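Fiber protein (Human adenovirus 21, PDB 3L88) forms the receptor-binding knob of the adenovirus fiber, which attaches the virion to the host cell by binding CD46. Local coordinates at residues Ala68-Arg73 with Phe169-Asn174. Sequence-based numbering, arbitrary orientation.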
loop_
_atom_site.group_PDB
_atom_site.type_symbol
_atom_site.label_atom_id
_atom_site.label_comp_id
_atom_site.label_asym_id
_atom_site.label_seq_id
_atom_site.Cartn_x
_atom_site.Cartn_y
_atom_site.Cartn_z
ATOM N N ALA C 68 -4.972 18.833 13.983
ATOM C CA ALA C 68 -4.285 18.114 15.054
ATOM C C ALA C 68 -3.101 17.344 14.489
ATOM O O ALA C 68 -3.075 17.015 13.306
ATOM C CB ALA C 68 -5.243 17.170 15.762
ATOM N N THR C 69 -2.122 17.063 15.339
ATOM C CA THR C 69 -0.894 16.428 14.896
ATOM C C THR C 69 -0.356 15.484 15.962
ATOM O O THR C 69 -0.251 15.846 17.130
ATOM C CB THR C 69 0.179 17.471 14.529
ATOM O OG1 THR C 69 1.348 16.810 14.031
ATOM C CG2 THR C 69 0.556 18.302 15.743
ATOM N N ILE C 70 -0.045 14.260 15.557
ATOM C CA ILE C 70 0.508 13.281 16.475
ATOM C C ILE C 70 1.829 12.776 15.933
ATOM O O ILE C 70 1.910 12.365 14.777
ATOM C CB ILE C 70 -0.441 12.089 16.662
ATOM C CG1 ILE C 70 -1.696 12.525 17.427
ATOM C CG2 ILE C 70 0.272 10.946 17.375
ATOM C CD1 ILE C 70 -2.838 11.536 17.340
ATOM N N GLN C 71 2.863 12.809 16.769
ATOM C CA GLN C 71 4.206 12.439 16.338
ATOM C C GLN C 71 4.831 11.436 17.294
ATOM O O GLN C 71 4.965 11.707 18.487
ATOM C CB GLN C 71 5.093 13.681 16.234
ATOM C CG GLN C 71 6.332 13.494 15.370
ATOM C CD GLN C 71 7.274 14.692 15.421
ATOM O OE1 GLN C 71 7.987 14.894 16.405
ATOM N NE2 GLN C 71 7.293 15.480 14.350
ATOM N N LEU C 72 5.223 10.282 16.765
ATOM C CA LEU C 72 5.962 9.295 17.543
ATOM C C LEU C 72 7.349 9.081 16.946
ATOM O O LEU C 72 7.478 8.658 15.797
ATOM C CB LEU C 72 5.196 7.971 17.593
ATOM C CG LEU C 72 3.752 8.030 18.101
ATOM C CD1 LEU C 72 3.092 6.652 18.062
ATOM C CD2 LEU C 72 3.706 8.614 19.505
ATOM N N ARG C 73 8.383 9.398 17.721
ATOM C CA ARG C 73 9.768 9.195 17.292
ATOM C C ARG C 73 10.367 7.956 17.948
ATOM O O ARG C 73 10.397 7.843 19.175
ATOM C CB ARG C 73 10.624 10.415 17.639
ATOM C CG ARG C 73 10.288 11.665 16.843
ATOM C CD ARG C 73 11.118 12.848 17.305
ATOM N NE ARG C 73 11.010 13.046 18.747
ATOM C CZ ARG C 73 10.010 13.694 19.342
ATOM N NH1 ARG C 73 9.028 14.216 18.614
ATOM N NH2 ARG C 73 9.991 13.821 20.663
ATOM N N PHE C 169 6.904 8.434 12.971
ATOM C CA PHE C 169 5.539 8.464 12.446
ATOM C C PHE C 169 4.842 9.773 12.803
ATOM O O PHE C 169 4.891 10.223 13.950
ATOM C CB PHE C 169 4.725 7.302 13.018
ATOM C CG PHE C 169 5.324 5.953 12.763
ATOM C CD1 PHE C 169 5.110 5.303 11.562
ATOM C CD2 PHE C 169 6.077 5.321 13.736
ATOM C CE1 PHE C 169 5.654 4.052 11.327
ATOM C CE2 PHE C 169 6.628 4.078 13.512
ATOM C CZ PHE C 169 6.408 3.435 12.306
ATOM N N GLU C 170 4.161 10.366 11.830
ATOM C CA GLU C 170 3.401 11.577 12.083
ATOM C C GLU C 170 2.051 11.540 11.384
ATOM O O GLU C 170 1.986 11.417 10.163
ATOM C CB GLU C 170 4.192 12.806 11.637
ATOM C CG GLU C 170 3.500 14.131 11.939
ATOM C CD GLU C 170 4.387 15.328 11.657
ATOM O OE1 GLU C 170 5.558 15.329 12.096
ATOM O OE2 GLU C 170 3.911 16.274 10.999
ATOM N N TRP C 171 0.981 11.645 12.168
ATOM C CA TRP C 171 -0.371 11.769 11.636
ATOM C C TRP C 171 -0.839 13.219 11.719
ATOM O O TRP C 171 -0.684 13.877 12.750
ATOM C CB TRP C 171 -1.344 10.881 12.421
ATOM C CG TRP C 171 -1.126 9.411 12.246
ATOM C CD1 TRP C 171 -1.769 8.583 11.368
ATOM C CD2 TRP C 171 -0.228 8.579 12.996
ATOM N NE1 TRP C 171 -1.322 7.293 11.521
ATOM C CE2 TRP C 171 -0.377 7.263 12.513
ATOM C CE3 TRP C 171 0.689 8.821 14.025
ATOM C CZ2 TRP C 171 0.361 6.193 13.021
ATOM C CZ3 TRP C 171 1.415 7.756 14.534
ATOM C CH2 TRP C 171 1.246 6.459 14.033
ATOM N N ASN C 172 -1.439 13.708 10.640
ATOM C CA ASN C 172 -1.980 15.060 10.628
ATOM C C ASN C 172 -3.458 15.103 10.276
ATOM O O ASN C 172 -3.873 14.609 9.231
ATOM C CB ASN C 172 -1.193 15.947 9.666
ATOM C CG ASN C 172 0.014 16.583 10.318
ATOM O OD1 ASN C 172 -0.115 17.517 11.114
ATOM N ND2 ASN C 172 1.199 16.080 9.988
ATOM N N LEU C 173 -4.245 15.705 11.160
ATOM C CA LEU C 173 -5.623 16.042 10.854
ATOM C C LEU C 173 -5.703 17.468 10.338
ATOM O O LEU C 173 -5.227 18.403 10.985
ATOM C CB LEU C 173 -6.505 15.894 12.096
ATOM C CG LEU C 173 -7.923 16.454 11.960
ATOM C CD1 LEU C 173 -8.751 15.593 11.015
ATOM C CD2 LEU C 173 -8.595 16.569 13.316
ATOM N N ASN C 174 -6.312 17.636 9.172
ATOM C CA ASN C 174 -6.505 18.966 8.624
ATOM C C ASN C 174 -7.832 19.101 7.898
ATOM O O ASN C 174 -7.878 19.048 6.673
ATOM C CB ASN C 174 -5.354 19.331 7.688
ATOM C CG ASN C 174 -5.351 20.801 7.320
ATOM O OD1 ASN C 174 -4.964 21.176 6.213
ATOM N ND2 ASN C 174 -5.794 21.644 8.248
#
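Gln-71 and Glu-170, a non-hydrogen-bonded pair of two antiparallel strands, join through their side chains: Gln-71 NE2 donates to Glu-170 OE1 at 2.8 Å and nearly straight (167°). The accepting oxygen lies close to the amide plane of Gln-71, but NE2 approaches it from the anti side, 30° out of the carboxylate plane. With CG anti to the backbone N in both residues (chi1 -177° in Glu-170), the two extended chains reach far enough to meet. Asn-172 ND2 donates to the other oxygen, Glu-170 OE2, which accepts with its anti lone pair (2.9 Å). Amides suit both places, since each gives the carboxylate an N-H, and together they limit its rotation. A weak bond from Thr-69 OG1 to Asn-172 OD1 (3.3 Å) extends this polar row, which suits the more exposed face.

Beneath it, six backbone hydrogen bonds join Ala-68 to Leu-173, Ile-70 to Trp-171 and Leu-72 to Phe-169, whose side chains share the opposite, apolar face. The broad indole of Trp-171 reaches two neighbours: branched Ile-70 sets CG2 4.0 Å from Trp-171 CE3, while Leu-72 CD1 comes to the indole edge at CZ3 (4.1 Å). At a partly exposed end, the short methyl of Ala-68 suffices to meet Leu-173 CB.

Strand 67-76 is outermost in its four-stranded sheet within the chain, and strand 145-154 flanks 169-174 on the other side. The apolar face turns inward to strand 45-54 of the second sheet, where Val-50 and Leu-52 meet Trp-171 inside the knob's beta sandwich.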